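Local atomic coordinates of VP1 (Polyomavirus HPyV6, PDB entry 4PCG), a protein that forms the pentamers of the polyomavirus capsid, probably building its T=7 icosahedral shell and taking part in attachment to host-cell receptors. Residues Thr19-Glu24 / Val267-Arg272; Leu63-Leu68 / Phe225-Leu230; Trp83-Val88 / Thr211-Glu216; Val88-Ile93 / Arg263-His268. All coordinates share one frame; numbering follows the deposited sequence. Where two conformers were deposited one is given.

Interaction 1 of 4, residues Thr19-Glu24 / Val267-Arg272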
# COMPACT_ATOMS: atom_id res chain seq x y z
N THR B 19 -11.63 -17.71 36.84
CA THR B 19 -12.18 -16.40 36.48
C THR B 19 -11.76 -15.94 35.10
O THR B 19 -11.95 -14.77 34.75
CB THR B 19 -11.80 -15.33 37.53
OG1 THR B 19 -10.40 -15.06 37.47
CG2 THR B 19 -12.15 -15.80 38.94
N ILE B 20 -11.22 -16.85 34.29
CA ILE B 20 -10.97 -16.58 32.89
C ILE B 20 -11.68 -17.63 32.05
O ILE B 20 -12.03 -18.68 32.58
CB ILE B 20 -9.47 -16.58 32.54
CG1 ILE B 20 -8.85 -17.97 32.70
CG2 ILE B 20 -8.76 -15.56 33.40
CD1 ILE B 20 -7.42 -18.06 32.19
N TYR B 21 -11.86 -17.33 30.77
CA TYR B 21 -12.53 -18.21 29.84
C TYR B 21 -12.10 -17.83 28.44
O TYR B 21 -11.61 -16.73 28.21
CB TYR B 21 -14.05 -18.05 29.97
CG TYR B 21 -14.88 -19.14 29.27
CD1 TYR B 21 -14.81 -20.47 29.69
CD2 TYR B 21 -15.74 -18.83 28.23
CE1 TYR B 21 -15.55 -21.47 29.06
CE2 TYR B 21 -16.49 -19.84 27.59
CZ TYR B 21 -16.39 -21.14 28.02
OH TYR B 21 -17.13 -22.15 27.43
N LYS B 22 -12.28 -18.75 27.50
CA LYS B 22 -12.15 -18.43 26.11
C LYS B 22 -13.21 -19.14 25.28
O LYS B 22 -13.67 -20.22 25.64
CB LYS B 22 -10.74 -18.70 25.57
CG LYS B 22 -10.33 -20.14 25.53
CD LYS B 22 -8.96 -20.29 24.86
CE LYS B 22 -8.37 -21.66 25.17
NZ LYS B 22 -9.13 -22.67 24.40
N VAL B 23 -13.60 -18.49 24.20
CA VAL B 23 -14.51 -19.05 23.21
C VAL B 23 -13.74 -19.14 21.90
O VAL B 23 -13.14 -18.17 21.47
CB VAL B 23 -15.71 -18.13 23.01
CG1 VAL B 23 -16.47 -18.44 21.71
CG2 VAL B 23 -16.63 -18.24 24.22
N GLU B 24 -13.82 -20.30 21.27
CA GLU B 24 -13.34 -20.48 19.91
C GLU B 24 -14.50 -20.82 18.99
O GLU B 24 -15.36 -21.64 19.34
CB GLU B 24 -12.30 -21.59 19.86
CG GLU B 24 -11.01 -21.13 20.49
CD GLU B 24 -9.96 -22.20 20.61
OE1 GLU B 24 -9.94 -23.11 19.75
OE2 GLU B 24 -9.11 -22.10 21.53
N VAL B 267 -11.87 -15.63 21.49
CA VAL B 267 -12.17 -14.49 22.32
C VAL B 267 -11.75 -14.84 23.75
O VAL B 267 -12.04 -15.91 24.25
CB VAL B 267 -13.67 -14.14 22.29
CG1 VAL B 267 -13.96 -12.90 23.14
CG2 VAL B 267 -14.15 -13.92 20.86
N HIS B 268 -11.06 -13.91 24.41
CA HIS B 268 -10.57 -14.11 25.74
C HIS B 268 -11.35 -13.27 26.72
O HIS B 268 -11.59 -12.09 26.47
CB HIS B 268 -9.09 -13.74 25.81
CG HIS B 268 -8.22 -14.59 24.94
ND1 HIS B 268 -7.63 -15.76 25.38
CD2 HIS B 268 -7.86 -14.46 23.64
CE1 HIS B 268 -6.93 -16.30 24.39
NE2 HIS B 268 -7.04 -15.52 23.33
N PHE B 269 -11.73 -13.91 27.82
CA PHE B 269 -12.56 -13.30 28.88
C PHE B 269 -11.90 -13.30 30.24
O PHE B 269 -11.13 -14.20 30.62
CB PHE B 269 -13.92 -14.03 29.03
CG PHE B 269 -14.72 -14.10 27.77
CD1 PHE B 269 -14.46 -15.09 26.84
CD2 PHE B 269 -15.77 -13.22 27.54
CE1 PHE B 269 -15.22 -15.19 25.68
CE2 PHE B 269 -16.53 -13.32 26.38
CZ PHE B 269 -16.26 -14.31 25.46
N ARG B 270 -12.27 -12.27 31.01
CA ARG B 270 -12.04 -12.20 32.42
C ARG B 270 -13.38 -11.83 33.07
O ARG B 270 -14.39 -11.66 32.37
CB ARG B 270 -10.98 -11.13 32.72
CG ARG B 270 -11.40 -9.72 32.32
CD ARG B 270 -10.19 -8.80 32.34
NE ARG B 270 -10.54 -7.47 31.87
CZ ARG B 270 -9.71 -6.63 31.26
NH1 ARG B 270 -8.44 -6.95 31.06
NH2 ARG B 270 -10.17 -5.44 30.85
N GLN B 271 -13.40 -11.70 34.39
CA GLN B 271 -14.64 -11.30 35.06
C GLN B 271 -14.55 -9.85 35.52
O GLN B 271 -13.50 -9.41 35.97
CB GLN B 271 -14.95 -12.21 36.24
CG GLN B 271 -15.18 -13.64 35.79
CD GLN B 271 -15.51 -14.58 36.91
OE1 GLN B 271 -15.37 -14.24 38.10
NE2 GLN B 271 -15.92 -15.79 36.55
N ARG B 272 -15.67 -9.15 35.38
CA ARG B 272 -15.79 -7.75 35.77
C ARG B 272 -16.97 -7.59 36.73
O ARG B 272 -18.07 -8.11 36.47
CB ARG B 272 -16.02 -6.90 34.52
CG ARG B 272 -16.25 -5.42 34.78
CD ARG B 272 -14.98 -4.68 35.20
NE ARG B 272 -14.09 -4.48 34.06
CZ ARG B 272 -13.16 -3.53 33.95
NH1 ARG B 272 -12.97 -2.62 34.91
NH2 ARG B 272 -12.42 -3.47 32.86
O HOH W 1 -11.17 -12.22 36.05
O HOH W 2 -8.54 -16.84 27.89
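Phe-269 sets its ring beside its own backbone N (chi1 -55°), whereas Tyr-21 swings CG anti to the backbone N (chi1 -167°); the two side chains therefore come to lie side by side, pointing the same way. They meet at their roots, Tyr-21 CB to Phe-269 CB 4.1 Å, and Phe-269 CD1 comes to the edge of the tyrosine ring, not over it. Further along, Phe-269 CE1 reaches Val-23 CG2 at 3.7 Å. Leu-68 covers both of these side chains, and Pro-69 packs on Tyr-21. Beneath them, strands 9-27 and 256-274 of the VP1 jelly roll pair antiparallel. Tyr-21 with Phe-269 and Val-23 with Val-267 are the hydrogen-bonded pairs, Val-267 N standing 2.8 Å from Val-23 O. The bond from Tyr-21 N to Phe-269 O is longer, 3.2 Å, and its donor lies 43° above the carbonyl plane. Near Thr-19 a water takes part in the pairing: it accepts from Gln-271 N at 2.8 Å and donates to Thr-19 O at 3.0 Å, while the extended Gln-271 side chain crosses Thr-19 at about a right angle. Lys-22 and His-268 share the other face. Lys-22 NZ forms a salt bridge with Glu-24 OE2 (2.9 Å), an oxygen also held by Arg-266. A second water, in the plane of the imidazole, links His-268 ND1 to Tyr-21 O, and NE2 bonds Glu-89. With both nitrogens engaged, the histidine is probably fixed in its ring rotation, and the pairing divides a largely apolar face from a hydrated, charged one.

Interaction 2 of 4, residues Leu63-Leu68 / Phe225-Leu230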
# COMPACT_ATOMS: atom_id res chain seq x y z
N LEU B 63 -23.74 -15.06 11.76
CA LEU B 63 -23.82 -14.75 13.19
C LEU B 63 -23.63 -16.02 14.04
O LEU B 63 -24.08 -17.12 13.68
CB LEU B 63 -25.13 -14.04 13.51
CG LEU B 63 -26.46 -14.76 13.60
CD1 LEU B 63 -26.71 -15.34 14.99
CD2 LEU B 63 -27.58 -13.78 13.29
N ALA B 64 -22.99 -15.85 15.19
CA ALA B 64 -22.91 -16.92 16.17
C ALA B 64 -23.17 -16.28 17.51
O ALA B 64 -22.62 -15.22 17.79
CB ALA B 64 -21.54 -17.60 16.13
N VAL B 65 -24.03 -16.88 18.30
CA VAL B 65 -24.25 -16.41 19.64
C VAL B 65 -23.82 -17.56 20.53
O VAL B 65 -24.40 -18.62 20.49
CB VAL B 65 -25.72 -16.06 19.91
CG1 VAL B 65 -25.90 -15.47 21.30
CG2 VAL B 65 -26.22 -15.09 18.83
N VAL B 66 -22.78 -17.32 21.32
CA VAL B 66 -22.21 -18.39 22.12
C VAL B 66 -22.41 -18.12 23.59
O VAL B 66 -21.95 -17.10 24.11
CB VAL B 66 -20.70 -18.53 21.83
CG1 VAL B 66 -20.13 -19.65 22.69
CG2 VAL B 66 -20.47 -18.79 20.35
N ASN B 67 -23.10 -19.04 24.26
CA ASN B 67 -23.40 -18.90 25.68
C ASN B 67 -22.15 -19.09 26.50
O ASN B 67 -21.30 -19.89 26.15
CB ASN B 67 -24.47 -19.90 26.11
CG ASN B 67 -25.85 -19.52 25.62
OD1 ASN B 67 -26.21 -18.33 25.54
ND2 ASN B 67 -26.65 -20.53 25.29
N LEU B 68 -22.03 -18.30 27.54
CA LEU B 68 -20.91 -18.35 28.44
C LEU B 68 -21.33 -19.05 29.74
O LEU B 68 -22.51 -19.05 30.13
CB LEU B 68 -20.45 -16.93 28.74
CG LEU B 68 -20.07 -16.11 27.50
CD1 LEU B 68 -19.78 -14.66 27.85
CD2 LEU B 68 -18.91 -16.76 26.77
N PHE B 225 -25.93 -10.11 28.67
CA PHE B 225 -27.01 -11.02 28.28
C PHE B 225 -26.54 -12.45 28.38
O PHE B 225 -27.27 -13.36 28.03
CB PHE B 225 -27.44 -10.75 26.82
CG PHE B 225 -28.26 -9.50 26.62
CD1 PHE B 225 -28.75 -8.73 27.66
CD2 PHE B 225 -28.55 -9.10 25.30
CE1 PHE B 225 -29.50 -7.59 27.42
CE2 PHE B 225 -29.31 -7.97 25.06
CZ PHE B 225 -29.79 -7.23 26.11
N GLY B 226 -25.30 -12.68 28.84
CA GLY B 226 -24.86 -14.07 29.13
C GLY B 226 -24.24 -14.81 27.95
O GLY B 226 -23.98 -16.01 28.03
N ALA B 227 -23.99 -14.09 26.87
CA ALA B 227 -23.43 -14.66 25.66
C ALA B 227 -22.48 -13.69 24.99
O ALA B 227 -22.54 -12.49 25.24
CB ALA B 227 -24.56 -15.04 24.70
N ILE B 228 -21.63 -14.20 24.09
CA ILE B 228 -20.85 -13.39 23.20
C ILE B 228 -21.48 -13.49 21.82
O ILE B 228 -21.86 -14.57 21.38
CB ILE B 228 -19.35 -13.74 23.22
CG1 ILE B 228 -18.50 -12.72 22.45
CG2 ILE B 228 -19.07 -15.16 22.75
CD1 ILE B 228 -18.37 -11.40 23.16
N TYR B 229 -21.58 -12.35 21.14
CA TYR B 229 -22.19 -12.25 19.82
C TYR B 229 -21.07 -12.01 18.84
O TYR B 229 -20.37 -10.99 18.93
CB TYR B 229 -23.16 -11.07 19.78
CG TYR B 229 -24.40 -11.32 20.58
CD1 TYR B 229 -24.37 -11.28 21.98
CD2 TYR B 229 -25.61 -11.64 19.96
CE1 TYR B 229 -25.50 -11.56 22.72
CE2 TYR B 229 -26.75 -11.90 20.70
CZ TYR B 229 -26.68 -11.84 22.07
OH TYR B 229 -27.79 -12.10 22.82
N LEU B 230 -20.92 -12.93 17.89
CA LEU B 230 -19.91 -12.83 16.87
C LEU B 230 -20.60 -12.65 15.54
O LEU B 230 -21.56 -13.34 15.27
CB LEU B 230 -19.06 -14.09 16.84
CG LEU B 230 -18.39 -14.48 18.16
CD1 LEU B 230 -17.63 -15.79 17.99
CD2 LEU B 230 -17.43 -13.38 18.59
O HOH W 3 -24.83 -17.97 29.67
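Val-65 lies against the flat of Tyr-229 where strands 62-67 and 227-239 of the VP1 jelly roll run antiparallel. The two side chains stand side by side and point the same way. Val-65 CG1, anti to the backbone N (chi1 -176°), sits over one face of the ring, 3.9 Å from its centroid and 19° off the normal, a CH-pi contact. The other methyl, CG2, rests nearer the ring's margin, against CD2 and CE2. CG1 also touches Ala-227 CB at 3.7 Å, roughly at right angles to its direction to the ring. Pro-127 packs on Tyr-229 as well.

Ala-64, Val-66, Ile-228 and Leu-230 occupy the reverse face. Val-66 CB approaches Ile-228 CG2 at 3.9 Å, and the pairs Ala-64/Leu-230 and Val-66/Ile-228 are the hydrogen-bonded ones, each joined by two backbone bonds. This side packs into the sandwich: Val-66 meets Val-23, Ile-228 meets Phe-269, and Leu-230 meets Phe-265 and Val-267.

Beyond the last bridge, Asn-67 with Ala-227, the strands remain tied. Leu-68 starts toward the partner strand at CB, and its CG comes within 4.1 Å of Ala-227 CA. Gly-226 has a positive phi (89°), a conformation readily adopted by glycine, which has no CB to clash with the preceding carbonyl. The glycine's own O accepts twice, from Leu-68 N at 3.0 Å and from a water at 2.7 Å; that same water also donates to Leu-68 O, 2.6 Å away.

Interaction 3 of 4, residues Trp83-Val88 / Thr211-Glu216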
# COMPACT_ATOMS: atom_id res chain seq x y z
N TRP B 83 -18.93 -11.73 32.53
CA TRP B 83 -17.79 -11.99 31.69
C TRP B 83 -17.48 -10.76 30.86
O TRP B 83 -18.38 -10.11 30.34
CB TRP B 83 -18.05 -13.18 30.77
CG TRP B 83 -18.12 -14.50 31.49
CD1 TRP B 83 -19.23 -15.25 31.70
CD2 TRP B 83 -17.03 -15.20 32.11
NE1 TRP B 83 -18.90 -16.40 32.38
CE2 TRP B 83 -17.55 -16.40 32.63
CE3 TRP B 83 -15.66 -14.94 32.25
CZ2 TRP B 83 -16.76 -17.32 33.34
CZ3 TRP B 83 -14.87 -15.86 32.92
CH2 TRP B 83 -15.43 -17.04 33.47
N GLU B 84 -16.20 -10.43 30.74
CA GLU B 84 -15.74 -9.31 29.96
C GLU B 84 -14.77 -9.83 28.92
O GLU B 84 -13.73 -10.39 29.26
CB GLU B 84 -15.04 -8.31 30.88
CG GLU B 84 -14.38 -7.16 30.16
CD GLU B 84 -13.56 -6.27 31.10
OE1 GLU B 84 -13.32 -6.65 32.25
OE2 GLU B 84 -13.14 -5.19 30.66
N ALA B 85 -15.10 -9.64 27.65
CA ALA B 85 -14.18 -9.99 26.58
C ALA B 85 -13.18 -8.84 26.40
O ALA B 85 -13.56 -7.70 26.14
CB ALA B 85 -14.95 -10.24 25.29
N PHE B 86 -11.89 -9.12 26.53
CA PHE B 86 -10.90 -8.03 26.51
C PHE B 86 -9.93 -8.08 25.33
O PHE B 86 -9.24 -7.08 25.09
CB PHE B 86 -10.12 -7.92 27.84
CG PHE B 86 -9.28 -9.14 28.17
CD1 PHE B 86 -9.83 -10.22 28.84
CD2 PHE B 86 -7.96 -9.22 27.78
CE1 PHE B 86 -9.08 -11.36 29.12
CE2 PHE B 86 -7.19 -10.36 28.04
CZ PHE B 86 -7.75 -11.43 28.73
N ARG B 87 -9.86 -9.21 24.63
CA ARG B 87 -9.11 -9.32 23.38
C ARG B 87 -9.60 -10.48 22.54
O ARG B 87 -10.28 -11.37 23.04
CB ARG B 87 -7.59 -9.43 23.61
CG ARG B 87 -7.14 -10.75 24.19
CD ARG B 87 -5.65 -10.67 24.55
NE ARG B 87 -5.16 -11.95 25.05
CZ ARG B 87 -4.82 -12.98 24.27
NH1 ARG B 87 -4.91 -12.91 22.95
NH2 ARG B 87 -4.39 -14.11 24.82
N VAL B 88 -9.28 -10.41 21.26
CA VAL B 88 -9.74 -11.39 20.29
C VAL B 88 -8.65 -11.64 19.25
O VAL B 88 -7.94 -10.71 18.83
CB VAL B 88 -11.05 -10.97 19.60
CG1 VAL B 88 -10.90 -9.64 18.86
CG2 VAL B 88 -11.54 -12.07 18.66
N THR B 211 -6.07 -8.67 18.91
CA THR B 211 -6.65 -7.33 18.85
C THR B 211 -7.31 -7.01 20.19
O THR B 211 -8.18 -7.74 20.62
CB THR B 211 -7.72 -7.31 17.76
OG1 THR B 211 -7.09 -7.49 16.49
CG2 THR B 211 -8.49 -5.98 17.76
N PRO B 212 -6.91 -5.91 20.84
CA PRO B 212 -7.58 -5.58 22.11
C PRO B 212 -9.03 -5.10 21.89
O PRO B 212 -9.36 -4.54 20.85
CB PRO B 212 -6.72 -4.49 22.72
CG PRO B 212 -5.72 -4.10 21.69
CD PRO B 212 -5.83 -4.96 20.49
N LEU B 213 -9.89 -5.38 22.86
CA LEU B 213 -11.30 -4.99 22.80
C LEU B 213 -11.61 -3.93 23.86
O LEU B 213 -12.76 -3.54 24.05
CB LEU B 213 -12.20 -6.20 22.98
CG LEU B 213 -12.13 -7.30 21.92
CD1 LEU B 213 -12.96 -8.49 22.35
CD2 LEU B 213 -12.61 -6.76 20.58
N VAL B 214 -10.60 -3.49 24.58
CA VAL B 214 -10.83 -2.53 25.66
C VAL B 214 -10.92 -1.09 25.13
O VAL B 214 -10.25 -0.74 24.16
CB VAL B 214 -9.79 -2.65 26.79
CG1 VAL B 214 -9.89 -4.02 27.45
CG2 VAL B 214 -8.36 -2.42 26.28
N ASP B 215 -11.78 -0.30 25.75
CA ASP B 215 -11.92 1.14 25.46
C ASP B 215 -10.86 1.97 26.22
O ASP B 215 -9.96 1.40 26.85
CB ASP B 215 -13.38 1.60 25.72
CG ASP B 215 -13.79 1.58 27.21
OD1 ASP B 215 -12.92 1.55 28.10
OD2 ASP B 215 -15.00 1.61 27.50
N GLU B 216 -10.99 3.30 26.18
CA GLU B 216 -10.05 4.22 26.86
C GLU B 216 -10.03 4.05 28.38
O GLU B 216 -9.07 4.43 29.02
CB GLU B 216 -10.35 5.71 26.53
CG GLU B 216 -11.61 6.31 27.15
CD GLU B 216 -11.72 7.82 26.95
OE1 GLU B 216 -12.67 8.43 27.49
OE2 GLU B 216 -10.86 8.40 26.27
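Thr-211 N donates to Val-88 O at 2.8 Å, and Val-88 N answers to Thr-211 O at 3.0 Å, closing a hydrogen-bonded antiparallel pair. A third bond, Leu-213 N to Phe-86 O, is of similar length, 2.9 Å, but differs in approach: its donor stands 57° above the carbonyl plane. Leu-213 carries most of the apolar contact. Its branch lies across the neighbouring backbone, CD1 3.9 Å from Arg-87 C, while CD2 reaches Val-88 CG1 at 3.8 Å. Val-88 presents that methyl because CG1 sits between the backbone N and the carbonyl carbon (chi1 59°). Leu-213 CD1 also touches Ala-85 CB at 4.0 Å.

The contact joins strand 79-93 of the jelly roll to the beginning of strand 211-222. Phe-86 and Arg-87 both bond through their backbones to His-268 on the far side, a beta bulge in strand 79-93, and psi of Phe-86 falls to -15°. The CB of Phe-86 leaves its backbone away from the contact overall, yet it still meets Val-214 CG1 at 3.9 Å. Of the Arg-87 side chain, CB does the touching, 3.5 Å from Thr-211 O. Its extended chain carries the guanidinium away to Thr-210 OG1, with a long, weak ion pair to Glu-216 of a neighbouring subunit. Leu-213 O is taken by Arg-188 NE.

Interaction 4 of 4, residues Val88-Ile93 / Arg263-His268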
# COMPACT_ATOMS: atom_id res chain seq x y z
N VAL B 88 -9.28 -10.41 21.26
CA VAL B 88 -9.74 -11.39 20.29
C VAL B 88 -8.65 -11.64 19.25
O VAL B 88 -7.94 -10.71 18.83
CB VAL B 88 -11.05 -10.97 19.60
CG1 VAL B 88 -10.90 -9.64 18.86
CG2 VAL B 88 -11.54 -12.07 18.66
N GLU B 89 -8.50 -12.91 18.90
CA GLU B 89 -7.70 -13.28 17.73
C GLU B 89 -8.71 -13.66 16.67
O GLU B 89 -9.63 -14.43 16.95
CB GLU B 89 -6.84 -14.51 18.02
CG GLU B 89 -5.90 -14.36 19.21
CD GLU B 89 -5.53 -15.68 19.87
OE1 GLU B 89 -5.34 -16.75 19.20
OE2 GLU B 89 -5.41 -15.64 21.09
N THR B 90 -8.60 -13.09 15.48
CA THR B 90 -9.51 -13.48 14.41
C THR B 90 -8.72 -13.55 13.11
O THR B 90 -7.85 -12.72 12.86
CB THR B 90 -10.77 -12.56 14.33
OG1 THR B 90 -11.64 -13.02 13.29
CG2 THR B 90 -10.42 -11.11 14.05
N GLU B 91 -9.02 -14.56 12.32
CA GLU B 91 -8.21 -14.88 11.13
C GLU B 91 -9.09 -15.53 10.09
O GLU B 91 -10.01 -16.29 10.43
CB GLU B 91 -7.11 -15.88 11.52
CG GLU B 91 -6.16 -15.41 12.63
CD GLU B 91 -5.22 -14.29 12.22
OE1 GLU B 91 -4.98 -14.10 11.01
OE2 GLU B 91 -4.66 -13.61 13.11
N LEU B 92 -8.82 -15.22 8.82
CA LEU B 92 -9.54 -15.80 7.71
C LEU B 92 -8.87 -17.08 7.24
O LEU B 92 -7.62 -17.18 7.21
CB LEU B 92 -9.57 -14.83 6.53
CG LEU B 92 -10.51 -13.63 6.60
CD1 LEU B 92 -10.59 -12.90 5.27
CD2 LEU B 92 -11.88 -14.12 7.00
N ILE B 93 -9.70 -18.04 6.84
CA ILE B 93 -9.25 -19.33 6.33
C ILE B 93 -9.54 -19.37 4.83
O ILE B 93 -10.69 -19.31 4.42
CB ILE B 93 -9.98 -20.50 7.03
CG1 ILE B 93 -9.74 -20.43 8.53
CG2 ILE B 93 -9.50 -21.83 6.50
CD1 ILE B 93 -10.63 -21.34 9.32
N ARG B 263 -14.21 -17.68 9.10
CA ARG B 263 -13.45 -16.75 9.92
C ARG B 263 -13.35 -17.31 11.33
O ARG B 263 -14.37 -17.55 11.99
CB ARG B 263 -14.09 -15.35 9.97
CG ARG B 263 -13.38 -14.41 10.94
CD ARG B 263 -13.94 -13.00 10.92
NE ARG B 263 -13.54 -12.21 9.74
CZ ARG B 263 -12.39 -11.55 9.64
NH1 ARG B 263 -11.47 -11.60 10.62
NH2 ARG B 263 -12.12 -10.84 8.55
N PHE B 264 -12.11 -17.55 11.76
CA PHE B 264 -11.81 -18.03 13.09
C PHE B 264 -11.87 -16.88 14.09
O PHE B 264 -11.39 -15.79 13.78
CB PHE B 264 -10.40 -18.65 13.10
CG PHE B 264 -9.94 -19.11 14.45
CD1 PHE B 264 -10.44 -20.27 15.02
CD2 PHE B 264 -8.94 -18.41 15.14
CE1 PHE B 264 -10.01 -20.71 16.26
CE2 PHE B 264 -8.50 -18.86 16.37
CZ PHE B 264 -9.02 -20.01 16.93
N PHE B 265 -12.44 -17.16 15.26
CA PHE B 265 -12.39 -16.25 16.41
C PHE B 265 -11.92 -17.05 17.64
O PHE B 265 -12.34 -18.18 17.89
CB PHE B 265 -13.78 -15.69 16.79
CG PHE B 265 -14.41 -14.74 15.80
CD1 PHE B 265 -15.02 -15.22 14.64
CD2 PHE B 265 -14.51 -13.39 16.08
CE1 PHE B 265 -15.67 -14.34 13.78
CE2 PHE B 265 -15.16 -12.51 15.23
CZ PHE B 265 -15.76 -12.99 14.07
N ARG B 266 -11.03 -16.44 18.43
CA ARG B 266 -10.74 -16.88 19.77
C ARG B 266 -10.86 -15.64 20.63
O ARG B 266 -10.05 -14.73 20.55
CB ARG B 266 -9.30 -17.42 19.88
CG ARG B 266 -8.98 -17.91 21.27
CD ARG B 266 -7.57 -18.48 21.38
NE ARG B 266 -7.50 -19.81 20.78
CZ ARG B 266 -6.70 -20.20 19.79
NH1 ARG B 266 -6.77 -21.46 19.37
NH2 ARG B 266 -5.83 -19.38 19.22
N VAL B 267 -11.87 -15.63 21.49
CA VAL B 267 -12.17 -14.49 22.32
C VAL B 267 -11.75 -14.84 23.75
O VAL B 267 -12.04 -15.91 24.25
CB VAL B 267 -13.67 -14.14 22.29
CG1 VAL B 267 -13.96 -12.90 23.14
CG2 VAL B 267 -14.15 -13.92 20.86
N HIS B 268 -11.06 -13.91 24.41
CA HIS B 268 -10.57 -14.11 25.74
C HIS B 268 -11.35 -13.27 26.72
O HIS B 268 -11.59 -12.09 26.47
CB HIS B 268 -9.09 -13.74 25.81
CG HIS B 268 -8.22 -14.59 24.94
ND1 HIS B 268 -7.63 -15.76 25.38
CD2 HIS B 268 -7.86 -14.46 23.64
CE1 HIS B 268 -6.93 -16.30 24.39
NE2 HIS B 268 -7.04 -15.52 23.33
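A carboxylate-centred polar cluster marks this contact: Glu-89 uses one oxygen for Arg-266 and the other for His-268. Arg-266 NH2 reaches Glu-89 OE1 at 2.7 Å in a salt bridge, on the syn side of the carboxylate and in the plane of the guanidinium, although the two planes are 57° apart. His-268 NE2 donates to Glu-89 OE2 at 2.8 Å; the carboxylate is met from above its plane (40° out), yet it lies at the edge of the imidazole. Both grips probably hold the glutamate in its ionised form. Arg-266 NE turns to Glu-24, and Phe-264 CZ sits over the centre of the guanidinium face.

These groups stand on the antiparallel pairing of strands 79-93 and 256-274 within the jelly roll, and the same face reaches the pentamer interface, where Pro-181 of a neighbouring subunit packs on Phe-264 and Arg-266. The opposite face carries Val-88, Thr-90, Leu-92, Arg-263 and Phe-265.

Thr-90 places OG1 anti to the backbone N (chi1 -178°), where it donates to Phe-264 O at 2.8 Å and accepts from Arg-263 NH1 at 3.0 Å. Phe-264 O is gripped a second time, by Glu-91 N from the other face of its carbonyl plane. Thr-90 OG1 also hangs 3.9 Å above the centre of the Phe-265 ring. Leu-92 CD2 lies over one face of the Arg-263 guanidinium, offset toward its rim and 3.6 Å from NH2, which makes a salt bridge with Asp-234.

From the N terminus, residues 19-24 open the widest loop, which interaction 1 closes 243 residues later by pairing strand 9-27 with strand 256-274. Interactions 2 and 3 fall within it: interaction 2 joins strand 62-67 to strand 227-239 and encloses interaction 3, which joins strand 79-93 to strand 211-222. Interaction 4 starts at 88-93, crosses both, and ends on the strand used by interaction 1. Strand 256-274 thus has strands 9-27 and 79-93 as neighbours. Interactions 1 and 2 meet through Phe-269, Leu-68 and Ile-228, while Arg-270 and Arg-272 form salt bridges with Glu-84 of the 83-88 segment.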